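Local coordinates for thioredoxin-like protein (Bacteroides caccae ATCC 43185, PDB 4YOD) that probably acts as a thiol-disulfide oxidoreductase, joining a helical domain of unknown function to a thioredoxin fold with a CxxC pair at a helix start, at residues 54-59 / 93-98; 61-66 / 76-81; 112-117 / 143-148; 178-183 / 190-195; 243-246 / 250-253. One frame throughout, in Å; residues are numbered along the deposited sequence.

Interaction 1. Residues 54-59 / 93-98; sequences EITEQA and FAYITD
Helix 54-59, carrying T56 and E57, and helix 93-98, carrying Y95 and I96, run at 50° to each other with their axes 11.3 Å apart, and the nearest CA pair, E57 and I96, is 8.6 Å apart. The gap is spanned mainly by the ring of Y95: its CG lies anti to the backbone N (chi1 173°), which sends the ring across toward T56. The methyl CG2 of T56 meets the ring at its edge, near the ring plane, 3.7 Å from CE2 of Y95. The same methyl lies 4.4 Å from CD1 of I96, a looser apolar touch. The phenol oxygen reaches the helix beside E57. There a water links the two residues, 2.7 Å from OE1 of E57, to which it donates, and 2.8 Å from OH of Y95. The side chain of E57 is extended, and its OE2 forms a salt bridge with K102 and a hydrogen bond with OH of Y103. OG1 of T56 is hydrogen-bonded to the backbone O of H52 and of N48. The contact is thus divided: a methyl-to-ring edge supplies the apolar part, while water ties the phenol to the carboxylate, which K102 probably helps to keep charged.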
# COMPACT_ATOMS: atom_id res chain seq x y z
N GLU A 54 -18.25 15.09 -10.41
CA GLU A 54 -17.46 15.96 -9.53
C GLU A 54 -17.94 15.82 -8.08
O GLU A 54 -17.12 15.67 -7.18
CB GLU A 54 -17.51 17.43 -9.97
CG GLU A 54 -16.87 17.70 -11.33
CD GLU A 54 -17.69 17.31 -12.55
OE1 GLU A 54 -18.92 17.08 -12.41
OE2 GLU A 54 -17.10 17.26 -13.65
N ILE A 55 -19.27 15.78 -7.89
CA ILE A 55 -19.89 15.59 -6.57
C ILE A 55 -19.66 14.16 -6.04
O ILE A 55 -19.23 13.99 -4.89
CB ILE A 55 -21.40 15.94 -6.63
CG1 ILE A 55 -21.57 17.48 -6.83
CG2 ILE A 55 -22.10 15.48 -5.33
CD1 ILE A 55 -23.01 17.99 -7.12
N THR A 56 -19.94 13.14 -6.87
CA THR A 56 -19.77 11.74 -6.49
C THR A 56 -18.30 11.42 -6.14
O THR A 56 -18.07 10.73 -5.15
CB THR A 56 -20.29 10.83 -7.61
OG1 THR A 56 -21.56 11.33 -8.04
CG2 THR A 56 -20.43 9.38 -7.16
N GLU A 57 -17.32 11.91 -6.93
CA GLU A 57 -15.92 11.59 -6.65
C GLU A 57 -15.47 12.25 -5.32
O GLU A 57 -14.75 11.62 -4.55
CB GLU A 57 -15.02 12.00 -7.83
CG GLU A 57 -13.54 11.67 -7.64
CD GLU A 57 -12.73 11.79 -8.92
OE1 GLU A 57 -13.32 12.05 -9.99
OE2 GLU A 57 -11.49 11.62 -8.86
N GLN A 58 -15.92 13.49 -5.04
CA GLN A 58 -15.56 14.16 -3.80
C GLN A 58 -16.17 13.41 -2.60
O GLN A 58 -15.51 13.29 -1.57
CB GLN A 58 -15.94 15.64 -3.80
CG GLN A 58 -15.39 16.44 -2.60
CD GLN A 58 -13.92 16.21 -2.33
OE1 GLN A 58 -13.07 16.23 -3.24
NE2 GLN A 58 -13.58 15.99 -1.07
N ALA A 59 -17.39 12.85 -2.76
CA ALA A 59 -18.04 12.02 -1.74
C ALA A 59 -17.20 10.76 -1.47
O ALA A 59 -17.00 10.39 -0.31
CB ALA A 59 -19.44 11.62 -2.20
N PHE A 93 -21.05 0.07 -10.64
CA PHE A 93 -20.04 -0.83 -10.05
C PHE A 93 -18.67 -0.50 -10.64
O PHE A 93 -17.70 -0.29 -9.88
CB PHE A 93 -20.42 -2.30 -10.32
CG PHE A 93 -19.42 -3.30 -9.77
CD1 PHE A 93 -18.30 -3.67 -10.51
CD2 PHE A 93 -19.64 -3.91 -8.54
CE1 PHE A 93 -17.38 -4.59 -9.99
CE2 PHE A 93 -18.72 -4.84 -8.04
CZ PHE A 93 -17.61 -5.18 -8.77
N ALA A 94 -18.60 -0.37 -11.99
CA ALA A 94 -17.37 -0.06 -12.75
C ALA A 94 -16.82 1.31 -12.37
O ALA A 94 -15.61 1.46 -12.21
CB ALA A 94 -17.66 -0.13 -14.25
N TYR A 95 -17.71 2.31 -12.22
CA TYR A 95 -17.32 3.68 -11.85
C TYR A 95 -16.73 3.73 -10.41
O TYR A 95 -15.68 4.33 -10.21
CB TYR A 95 -18.52 4.64 -12.01
CG TYR A 95 -18.27 6.04 -11.49
CD1 TYR A 95 -17.64 7.00 -12.27
CD2 TYR A 95 -18.66 6.40 -10.20
CE1 TYR A 95 -17.38 8.28 -11.78
CE2 TYR A 95 -18.42 7.68 -9.70
CZ TYR A 95 -17.79 8.62 -10.50
OH TYR A 95 -17.54 9.87 -10.00
N ILE A 96 -17.43 3.14 -9.42
CA ILE A 96 -17.01 3.19 -8.02
C ILE A 96 -15.74 2.32 -7.82
O ILE A 96 -14.81 2.75 -7.13
CB ILE A 96 -18.17 2.76 -7.08
CG1 ILE A 96 -19.43 3.69 -7.24
CG2 ILE A 96 -17.70 2.63 -5.60
CD1 ILE A 96 -19.26 5.19 -6.79
N THR A 97 -15.66 1.15 -8.47
CA THR A 97 -14.45 0.33 -8.31
C THR A 97 -13.25 1.01 -8.99
O THR A 97 -12.11 0.84 -8.52
CB THR A 97 -14.63 -1.11 -8.81
OG1 THR A 97 -15.09 -1.14 -10.17
CG2 THR A 97 -15.56 -1.92 -7.91
N ASP A 98 -13.49 1.79 -10.05
CA ASP A 98 -12.43 2.56 -10.72
C ASP A 98 -11.94 3.68 -9.79
O ASP A 98 -10.72 3.90 -9.71
CB ASP A 98 -12.90 3.12 -12.06
CG ASP A 98 -11.84 3.95 -12.76
OD1 ASP A 98 -10.85 3.36 -13.25
OD2 ASP A 98 -11.99 5.20 -12.78
O HOH W 1 -15.37 10.97 -11.32

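Interaction 2. Residues 61-66 / 76-81; sequences VDYCDI and QEAIRK
Van der Waals contact of a hydroxyl comes first: Y63 of helix 61-66 projects its ring toward helix 76-81, and only the far end of that ring arrives. Its OH lies 3.7 Å from CB of A78, a close approach consistent with the small size of that residue. I79 adds a looser touch, with CG1 at 4.5 Å from OH of Y63. A chi1 of -178° carries the Y63 ring outward from its own helix and accounts for this reach.

Polar contact is centred on the same oxygen. OH of Y63 stands 3.3 Å from O of A78 and 3.6 Å from N of I79, so it sits over the peptide unit joining these residues. It is hydrogen-bonded to OG1 of T82, one turn on from A78; the same OG1 is hydrogen-bonded to O of A78.

Aromatic neighbours flank the ring: W39 packs against it edge-to-face, and Y38 meets it with the planes about 40° apart. All three residues that touch across the two helices are buried. A phenol is therefore brought into a buried helix interface, where T82 satisfies its hydroxyl beside a backbone carbonyl.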
# COMPACT_ATOMS: atom_id res chain seq x y z
N VAL A 61 -13.84 10.47 -2.01
CA VAL A 61 -12.60 10.97 -1.38
C VAL A 61 -12.82 11.16 0.15
O VAL A 61 -12.00 10.70 0.95
CB VAL A 61 -12.12 12.27 -2.10
CG1 VAL A 61 -11.08 13.05 -1.28
CG2 VAL A 61 -11.59 11.95 -3.47
N ASP A 62 -13.93 11.84 0.53
CA ASP A 62 -14.30 12.08 1.93
C ASP A 62 -14.57 10.76 2.68
O ASP A 62 -14.21 10.65 3.84
CB ASP A 62 -15.49 13.02 2.03
CG ASP A 62 -15.14 14.46 1.65
OD1 ASP A 62 -13.94 14.83 1.77
OD2 ASP A 62 -16.05 15.20 1.22
N TYR A 63 -15.14 9.76 2.00
CA TYR A 63 -15.37 8.43 2.57
C TYR A 63 -14.03 7.75 2.90
O TYR A 63 -13.87 7.24 4.00
CB TYR A 63 -16.16 7.55 1.58
CG TYR A 63 -16.50 6.16 2.07
CD1 TYR A 63 -17.33 5.98 3.18
CD2 TYR A 63 -16.10 5.03 1.36
CE1 TYR A 63 -17.66 4.70 3.62
CE2 TYR A 63 -16.50 3.75 1.74
CZ TYR A 63 -17.28 3.59 2.87
OH TYR A 63 -17.66 2.32 3.25
N CYS A 64 -13.07 7.76 1.95
CA CYS A 64 -11.75 7.14 2.20
C CYS A 64 -11.07 7.79 3.43
O CYS A 64 -10.39 7.09 4.18
CB CYS A 64 -10.87 7.22 0.96
SG CYS A 64 -11.51 6.31 -0.47
N ASP A 65 -11.28 9.11 3.65
CA ASP A 65 -10.70 9.84 4.79
C ASP A 65 -11.31 9.39 6.14
O ASP A 65 -10.56 9.16 7.10
CB ASP A 65 -10.90 11.36 4.62
CG ASP A 65 -9.79 12.07 3.86
OD1 ASP A 65 -8.62 11.61 3.93
OD2 ASP A 65 -10.07 13.13 3.24
N ILE A 66 -12.65 9.26 6.23
CA ILE A 66 -13.31 8.86 7.49
C ILE A 66 -13.06 7.38 7.84
O ILE A 66 -13.13 7.03 9.02
CB ILE A 66 -14.82 9.22 7.56
CG1 ILE A 66 -15.65 8.47 6.50
CG2 ILE A 66 -15.03 10.74 7.49
CD1 ILE A 66 -17.05 8.20 6.89
N GLN A 76 -12.91 -2.25 6.76
CA GLN A 76 -12.92 -3.30 5.73
C GLN A 76 -14.34 -3.86 5.50
O GLN A 76 -14.71 -4.06 4.35
CB GLN A 76 -11.92 -4.42 6.08
CG GLN A 76 -10.48 -3.94 5.88
CD GLN A 76 -9.45 -4.96 6.33
OE1 GLN A 76 -9.64 -5.65 7.33
NE2 GLN A 76 -8.30 -5.01 5.64
N GLU A 77 -15.11 -4.08 6.59
CA GLU A 77 -16.50 -4.54 6.51
C GLU A 77 -17.39 -3.51 5.79
O GLU A 77 -18.20 -3.88 4.93
CB GLU A 77 -17.06 -4.82 7.92
CG GLU A 77 -18.49 -5.34 7.94
CD GLU A 77 -19.01 -5.68 9.32
OE1 GLU A 77 -18.74 -6.81 9.80
OE2 GLU A 77 -19.70 -4.83 9.92
N ALA A 78 -17.22 -2.21 6.11
CA ALA A 78 -18.01 -1.14 5.49
C ALA A 78 -17.69 -0.99 4.00
O ALA A 78 -18.62 -0.85 3.20
CB ALA A 78 -17.76 0.17 6.21
N ILE A 79 -16.38 -1.01 3.63
CA ILE A 79 -15.93 -0.92 2.23
C ILE A 79 -16.58 -2.06 1.41
O ILE A 79 -17.15 -1.81 0.35
CB ILE A 79 -14.38 -0.98 2.13
CG1 ILE A 79 -13.73 0.26 2.73
CG2 ILE A 79 -13.95 -1.13 0.66
CD1 ILE A 79 -12.27 -0.03 3.20
N ARG A 80 -16.49 -3.30 1.91
CA ARG A 80 -17.09 -4.48 1.26
C ARG A 80 -18.61 -4.28 1.04
O ARG A 80 -19.08 -4.46 -0.10
CB ARG A 80 -16.82 -5.76 2.08
CG ARG A 80 -17.48 -7.02 1.49
CD ARG A 80 -16.91 -7.38 0.14
NE ARG A 80 -17.65 -8.45 -0.54
CZ ARG A 80 -17.24 -9.70 -0.62
NH1 ARG A 80 -16.10 -10.08 -0.06
NH2 ARG A 80 -17.96 -10.60 -1.28
N LYS A 81 -19.36 -3.88 2.09
CA LYS A 81 -20.81 -3.63 1.97
C LYS A 81 -21.13 -2.56 0.92
O LYS A 81 -22.08 -2.73 0.17
CB LYS A 81 -21.44 -3.21 3.30
CG LYS A 81 -21.67 -4.35 4.27
CD LYS A 81 -22.26 -3.83 5.57
CE LYS A 81 -22.15 -4.84 6.70
NZ LYS A 81 -23.03 -6.02 6.49

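Interaction 3. Residues 112-117 / 143-148; sequences RNEEFY and ELAQKN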
# COMPACT_ATOMS: atom_id res chain seq x y z
N ARG A 112 -3.39 6.20 -0.95
CA ARG A 112 -3.16 4.78 -1.20
C ARG A 112 -3.12 3.98 0.11
O ARG A 112 -2.48 4.40 1.09
CB ARG A 112 -1.87 4.56 -2.02
CG ARG A 112 -0.56 4.93 -1.32
CD ARG A 112 0.62 5.05 -2.27
NE ARG A 112 1.83 5.50 -1.57
CZ ARG A 112 2.20 6.77 -1.44
NH1 ARG A 112 1.46 7.74 -1.96
NH2 ARG A 112 3.31 7.08 -0.77
N ASN A 113 -3.85 2.85 0.15
CA ASN A 113 -3.94 1.98 1.32
C ASN A 113 -4.40 0.62 0.86
O ASN A 113 -5.57 0.42 0.54
CB ASN A 113 -4.86 2.56 2.41
CG ASN A 113 -4.85 1.80 3.71
OD1 ASN A 113 -4.55 0.61 3.79
ND2 ASN A 113 -5.19 2.48 4.78
N GLU A 114 -3.48 -0.32 0.85
CA GLU A 114 -3.75 -1.67 0.37
C GLU A 114 -4.73 -2.40 1.27
O GLU A 114 -5.50 -3.21 0.77
CB GLU A 114 -2.45 -2.43 0.25
CG GLU A 114 -2.60 -3.79 -0.38
CD GLU A 114 -1.28 -4.52 -0.45
OE1 GLU A 114 -0.51 -4.21 -1.39
OE2 GLU A 114 -1.01 -5.37 0.43
N GLU A 115 -4.73 -2.12 2.58
CA GLU A 115 -5.69 -2.74 3.49
C GLU A 115 -7.14 -2.24 3.21
O GLU A 115 -8.09 -2.95 3.53
CB GLU A 115 -5.30 -2.53 4.96
CG GLU A 115 -4.14 -3.43 5.42
CD GLU A 115 -4.29 -4.93 5.24
OE1 GLU A 115 -5.34 -5.48 5.62
OE2 GLU A 115 -3.33 -5.56 4.73
N PHE A 116 -7.31 -1.07 2.58
CA PHE A 116 -8.65 -0.63 2.21
C PHE A 116 -9.00 -1.15 0.81
O PHE A 116 -10.17 -1.37 0.51
CB PHE A 116 -8.79 0.90 2.26
CG PHE A 116 -8.68 1.62 3.60
CD1 PHE A 116 -8.74 0.92 4.80
CD2 PHE A 116 -8.59 3.01 3.65
CE1 PHE A 116 -8.65 1.59 6.02
CE2 PHE A 116 -8.51 3.68 4.88
CZ PHE A 116 -8.53 2.96 6.05
N TYR A 117 -7.99 -1.34 -0.06
CA TYR A 117 -8.24 -1.82 -1.41
C TYR A 117 -8.54 -3.34 -1.47
O TYR A 117 -9.34 -3.75 -2.31
CB TYR A 117 -7.07 -1.45 -2.33
CG TYR A 117 -7.39 -1.65 -3.80
CD1 TYR A 117 -8.48 -1.00 -4.39
CD2 TYR A 117 -6.60 -2.47 -4.59
CE1 TYR A 117 -8.79 -1.21 -5.73
CE2 TYR A 117 -6.86 -2.61 -5.95
CZ TYR A 117 -7.95 -1.98 -6.52
OH TYR A 117 -8.23 -2.23 -7.84
N GLU A 143 -4.21 -11.69 -5.39
CA GLU A 143 -3.13 -12.67 -5.15
C GLU A 143 -1.81 -11.96 -4.82
O GLU A 143 -1.10 -12.34 -3.88
CB GLU A 143 -2.93 -13.56 -6.38
CG GLU A 143 -3.82 -14.78 -6.41
CD GLU A 143 -3.10 -15.96 -7.04
OE1 GLU A 143 -2.24 -16.57 -6.35
OE2 GLU A 143 -3.35 -16.25 -8.23
N LEU A 144 -1.46 -10.93 -5.61
CA LEU A 144 -0.23 -10.18 -5.40
C LEU A 144 -0.28 -9.36 -4.08
O LEU A 144 0.74 -9.30 -3.39
CB LEU A 144 0.05 -9.27 -6.60
CG LEU A 144 1.28 -8.34 -6.52
CD1 LEU A 144 2.60 -9.15 -6.31
CD2 LEU A 144 1.35 -7.48 -7.77
N ALA A 145 -1.46 -8.81 -3.69
CA ALA A 145 -1.62 -8.04 -2.45
C ALA A 145 -1.43 -8.92 -1.18
O ALA A 145 -1.11 -8.39 -0.12
CB ALA A 145 -2.98 -7.37 -2.43
N GLN A 146 -1.57 -10.25 -1.31
CA GLN A 146 -1.32 -11.20 -0.23
C GLN A 146 0.16 -11.36 0.03
O GLN A 146 0.57 -11.71 1.14
CB GLN A 146 -1.92 -12.59 -0.56
CG GLN A 146 -3.44 -12.65 -0.74
CD GLN A 146 -4.27 -11.94 0.30
OE1 GLN A 146 -3.98 -11.92 1.51
NE2 GLN A 146 -5.38 -11.40 -0.15
N LYS A 147 0.98 -11.18 -1.02
CA LYS A 147 2.44 -11.31 -0.91
C LYS A 147 2.99 -10.14 -0.13
O LYS A 147 2.72 -8.99 -0.49
CB LYS A 147 3.07 -11.37 -2.30
CG LYS A 147 2.58 -12.55 -3.15
CD LYS A 147 3.44 -12.74 -4.37
CE LYS A 147 2.82 -13.74 -5.32
NZ LYS A 147 3.63 -13.87 -6.56
N ASN A 148 3.77 -10.41 0.95
CA ASN A 148 4.38 -9.39 1.81
C ASN A 148 3.30 -8.47 2.40
O ASN A 148 3.56 -7.29 2.71
CB ASN A 148 5.46 -8.61 1.06
CG ASN A 148 6.33 -9.54 0.25
OD1 ASN A 148 7.07 -10.36 0.78
ND2 ASN A 148 6.17 -9.52 -1.05
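E114 carries the whole contact with A145, and the residue before it caps the helix on which E114 stands. N113 occupies the N-cap position: its OD1 accepts weak bonds from N of E115, at 3.0 Å, and from N of F116. The amide of N113 also lies over the ring of F116, with ND2 3.4 Å above the plane and over its centre. E114 follows in the first turn, its CA 7.3 Å from CA of A145. Its side chain is fully stretched as far as the carboxylate, which lies against A145, CD being 3.9 Å from CB of A145. OE2 of E114 comes within 3.1 Å of O of A145, two acceptors that cannot bond to each other. K272 probably offsets the charge of the carboxylate: its NZ forms a salt bridge with OE2 of E114 and a hydrogen bond with O of K147. E115 turns its carboxylate to R149, just past the second segment. What emerges is an N-capped helix start meeting A145 of segment 143-148, at the place where the helical domain passes into the thioredoxin-like fold, whose strand 269-272 supplies the lysine.

Interaction 4. Residues 178-183 / 190-195; sequences LLFINN and TETIEG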
# COMPACT_ATOMS: atom_id res chain seq x y z
N LEU A 178 15.18 -3.07 7.01
CA LEU A 178 14.63 -2.05 6.13
C LEU A 178 15.00 -2.46 4.70
O LEU A 178 16.17 -2.45 4.33
CB LEU A 178 15.18 -0.66 6.49
CG LEU A 178 14.32 0.55 6.13
CD1 LEU A 178 14.98 1.81 6.64
CD2 LEU A 178 14.12 0.69 4.61
N LEU A 179 13.98 -2.87 3.94
CA LEU A 179 14.13 -3.33 2.56
C LEU A 179 13.86 -2.16 1.62
O LEU A 179 12.79 -1.55 1.67
CB LEU A 179 13.18 -4.52 2.29
CG LEU A 179 13.23 -5.14 0.90
CD1 LEU A 179 14.64 -5.73 0.58
CD2 LEU A 179 12.14 -6.19 0.72
N PHE A 180 14.83 -1.83 0.78
CA PHE A 180 14.66 -0.69 -0.12
C PHE A 180 14.81 -1.13 -1.59
O PHE A 180 15.92 -1.30 -2.09
CB PHE A 180 15.69 0.40 0.27
CG PHE A 180 15.87 1.64 -0.58
CD1 PHE A 180 14.93 2.00 -1.54
CD2 PHE A 180 16.95 2.49 -0.37
CE1 PHE A 180 15.10 3.15 -2.31
CE2 PHE A 180 17.12 3.64 -1.14
CZ PHE A 180 16.18 3.97 -2.10
N ILE A 181 13.68 -1.26 -2.28
CA ILE A 181 13.65 -1.64 -3.69
C ILE A 181 13.90 -0.36 -4.50
O ILE A 181 13.12 0.59 -4.38
CB ILE A 181 12.32 -2.36 -4.05
CG1 ILE A 181 12.07 -3.55 -3.08
CG2 ILE A 181 12.32 -2.78 -5.53
CD1 ILE A 181 10.79 -4.41 -3.27
N ASN A 182 14.98 -0.34 -5.28
CA ASN A 182 15.45 0.85 -5.99
C ASN A 182 15.71 0.65 -7.50
O ASN A 182 15.71 -0.47 -8.00
CB ASN A 182 16.76 1.34 -5.34
CG ASN A 182 17.91 0.36 -5.47
OD1 ASN A 182 18.62 0.33 -6.48
ND2 ASN A 182 18.12 -0.46 -4.46
N ASN A 183 15.94 1.78 -8.19
CA ASN A 183 16.30 1.91 -9.61
C ASN A 183 17.41 2.96 -9.74
O ASN A 183 17.35 3.99 -9.06
CB ASN A 183 15.08 2.31 -10.46
CG ASN A 183 14.35 1.16 -11.11
OD1 ASN A 183 14.44 -0.01 -10.69
ND2 ASN A 183 13.60 1.46 -12.15
N THR A 190 16.91 8.88 -5.37
CA THR A 190 17.94 9.74 -4.77
C THR A 190 17.35 10.48 -3.55
O THR A 190 18.02 10.59 -2.52
CB THR A 190 18.53 10.75 -5.79
OG1 THR A 190 18.82 10.08 -7.02
CG2 THR A 190 19.78 11.43 -5.29
N GLU A 191 16.10 10.97 -3.69
CA GLU A 191 15.34 11.67 -2.66
C GLU A 191 15.13 10.75 -1.43
O GLU A 191 15.31 11.19 -0.29
CB GLU A 191 13.99 12.10 -3.26
CG GLU A 191 13.26 13.20 -2.51
CD GLU A 191 12.07 13.75 -3.28
OE1 GLU A 191 11.03 13.05 -3.35
OE2 GLU A 191 12.18 14.86 -3.84
N THR A 192 14.81 9.47 -1.68
CA THR A 192 14.61 8.44 -0.65
C THR A 192 15.95 8.11 0.05
O THR A 192 15.94 7.99 1.28
CB THR A 192 13.93 7.20 -1.26
OG1 THR A 192 12.62 7.59 -1.68
CG2 THR A 192 13.81 6.05 -0.28
N ILE A 193 17.07 7.99 -0.69
CA ILE A 193 18.40 7.74 -0.10
C ILE A 193 18.72 8.88 0.91
O ILE A 193 19.11 8.59 2.04
CB ILE A 193 19.54 7.57 -1.16
CG1 ILE A 193 19.40 6.24 -1.93
CG2 ILE A 193 20.93 7.66 -0.51
CD1 ILE A 193 20.06 6.20 -3.32
N GLU A 194 18.49 10.15 0.50
CA GLU A 194 18.73 11.35 1.30
C GLU A 194 17.83 11.39 2.54
O GLU A 194 18.31 11.72 3.63
CB GLU A 194 18.53 12.62 0.44
CG GLU A 194 19.55 13.72 0.69
CD GLU A 194 21.01 13.31 0.71
OE1 GLU A 194 21.48 12.68 -0.27
OE2 GLU A 194 21.69 13.62 1.72
N GLY A 195 16.56 11.01 2.37
CA GLY A 195 15.59 10.94 3.46
C GLY A 195 15.96 9.92 4.53
O GLY A 195 15.79 10.18 5.72
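F180 on the strand and the pair T192 and I193 on the helix make up the tight part of this contact. CG2 of T192 lies over one face of the F180 ring, 4.1 Å from its centroid and 29° off the normal, which is a CH-pi contact; its nearest ring atom is CZ of F180, at 3.6 Å. I193 approaches differently: its CG1 sits at the ring edge, in the ring plane, 3.5 Å from CE2 of F180. The placement follows from the first torsion of F180, a trans chi1 of 173° that lifts the ring off the strand toward the helix. L196, P258 and L260 also pack against F180, so the ring lies between helix 187-197 and the central sheet.

The loose side lies along the outward surface of the helix, where E191 and E194 are exposed and make no contact with the strand. T192 stands between the two regimes: its methyl faces the ring, whereas OG1 turns back to O of A188 in the preceding turn.

The strand and helix belong to the beta-alpha unit of the thioredoxin fold. C186 just precedes the helix and C189 lies in its first turn, a CxxC pattern consistent with a redox site. Between the two segments the helix thus meets the strand through carbon-to-ring contacts alone, the threonine's polar atom being satisfied within the helix.

Interaction 5. Residues 243-246 / 250-253; sequences KFTI and QLYD
The ring of Y252 meets CG2 of I246 obliquely, and the methyl comes closer to the stem of the side chain than to the ring, 3.8 Å from CB of Y252. Y261 meets the same ring edge-to-face, while L179 and I181 of the central strand also pack against it; its OH is bonded to O of I155. The backbone gives the second kind of contact. N of L251 donates to O of I246 at 3.0 Å, with an N-H...O angle of 143°; the N-H approaches in the carbonyl plane, on a lone pair of O of I246. Q250 is the first residue to leave the short helix 245-249, with positive phi (52°). This phi and the 6→1 bond are consistent with a Schellman-type C-cap, from which the chain turns into the loop leading to strand 259-263 of the thioredoxin fold. L251 then folds back over the helix: its CG lies 3.8 Å from O of T245, and its CD1 lies 4.0 Å from CG2 of T245 and 4.3 Å from CG1 of I246.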
# COMPACT_ATOMS: atom_id res chain seq x y z
N LYS A 243 19.30 -13.25 -11.31
CA LYS A 243 18.43 -13.97 -12.24
C LYS A 243 17.07 -13.26 -12.44
O LYS A 243 16.22 -13.79 -13.16
CB LYS A 243 18.21 -15.42 -11.76
CG LYS A 243 19.50 -16.26 -11.67
CD LYS A 243 19.24 -17.77 -11.62
CE LYS A 243 18.79 -18.30 -10.27
NZ LYS A 243 19.90 -18.35 -9.28
N PHE A 244 16.88 -12.05 -11.85
CA PHE A 244 15.66 -11.23 -11.97
C PHE A 244 14.40 -12.02 -11.53
O PHE A 244 13.33 -11.90 -12.12
CB PHE A 244 15.49 -10.65 -13.40
CG PHE A 244 16.78 -10.38 -14.16
CD1 PHE A 244 17.64 -9.35 -13.77
CD2 PHE A 244 17.14 -11.14 -15.26
CE1 PHE A 244 18.84 -9.12 -14.44
CE2 PHE A 244 18.33 -10.90 -15.95
CZ PHE A 244 19.18 -9.89 -15.54
N THR A 245 14.55 -12.81 -10.45
CA THR A 245 13.54 -13.69 -9.85
C THR A 245 12.36 -12.89 -9.25
O THR A 245 11.21 -13.32 -9.39
CB THR A 245 14.21 -14.58 -8.80
OG1 THR A 245 15.36 -15.17 -9.39
CG2 THR A 245 13.29 -15.68 -8.26
N ILE A 246 12.64 -11.76 -8.57
CA ILE A 246 11.60 -10.92 -7.96
C ILE A 246 10.65 -10.44 -9.05
O ILE A 246 9.43 -10.59 -8.91
CB ILE A 246 12.19 -9.74 -7.16
CG1 ILE A 246 12.98 -10.24 -5.94
CG2 ILE A 246 11.08 -8.73 -6.76
CD1 ILE A 246 14.01 -9.23 -5.34
N GLN A 250 7.19 -12.19 -9.75
CA GLN A 250 6.36 -11.20 -9.03
C GLN A 250 6.35 -11.51 -7.52
O GLN A 250 5.28 -11.57 -6.92
CB GLN A 250 4.92 -11.16 -9.59
CG GLN A 250 4.81 -10.65 -11.01
CD GLN A 250 3.37 -10.69 -11.46
OE1 GLN A 250 2.58 -9.80 -11.16
NE2 GLN A 250 3.00 -11.76 -12.15
N LEU A 251 7.54 -11.75 -6.93
CA LEU A 251 7.70 -12.02 -5.49
C LEU A 251 7.35 -10.79 -4.69
O LEU A 251 6.91 -10.89 -3.54
CB LEU A 251 9.16 -12.44 -5.16
CG LEU A 251 9.72 -13.69 -5.88
CD1 LEU A 251 11.12 -14.03 -5.38
CD2 LEU A 251 8.76 -14.89 -5.77
N TYR A 252 7.62 -9.62 -5.28
CA TYR A 252 7.30 -8.32 -4.71
C TYR A 252 6.55 -7.50 -5.75
O TYR A 252 6.87 -7.61 -6.95
CB TYR A 252 8.56 -7.57 -4.23
CG TYR A 252 9.12 -8.14 -2.94
CD1 TYR A 252 9.85 -9.33 -2.93
CD2 TYR A 252 8.83 -7.54 -1.71
CE1 TYR A 252 10.33 -9.87 -1.73
CE2 TYR A 252 9.30 -8.08 -0.51
CZ TYR A 252 10.02 -9.26 -0.53
OH TYR A 252 10.46 -9.81 0.65
N ASP A 253 5.61 -6.66 -5.30
CA ASP A 253 4.85 -5.76 -6.18
C ASP A 253 5.77 -4.59 -6.53
O ASP A 253 6.20 -3.85 -5.64
CB ASP A 253 3.53 -5.29 -5.53
CG ASP A 253 2.64 -4.38 -6.39
OD1 ASP A 253 3.09 -3.98 -7.51
OD2 ASP A 253 1.51 -4.10 -5.98

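How the interactions relate
Along the chain, interaction 2 is nested inside the loop closed by interaction 1, and interactions 3, 4 and 5 follow in series. The first two share helix 53-66, with centres 12 Å apart, and lie with interaction 3 in the helical domain; a probable hydrogen bond from Q76 to O of E115 links interactions 2 and 3. Interactions 4 and 5 belong to the thioredoxin-like fold, centres 18 Å apart, and meet where L179 and I181 pack on Y252. Segment 143-148 of interaction 3 reaches that fold through probable hydrogen bonds of K147 and N148 to the backbone oxygens of Q250 and L251. The centres of interactions 1 and 4 are about 34 Å apart, so any redox chemistry probably lies far from interaction 1.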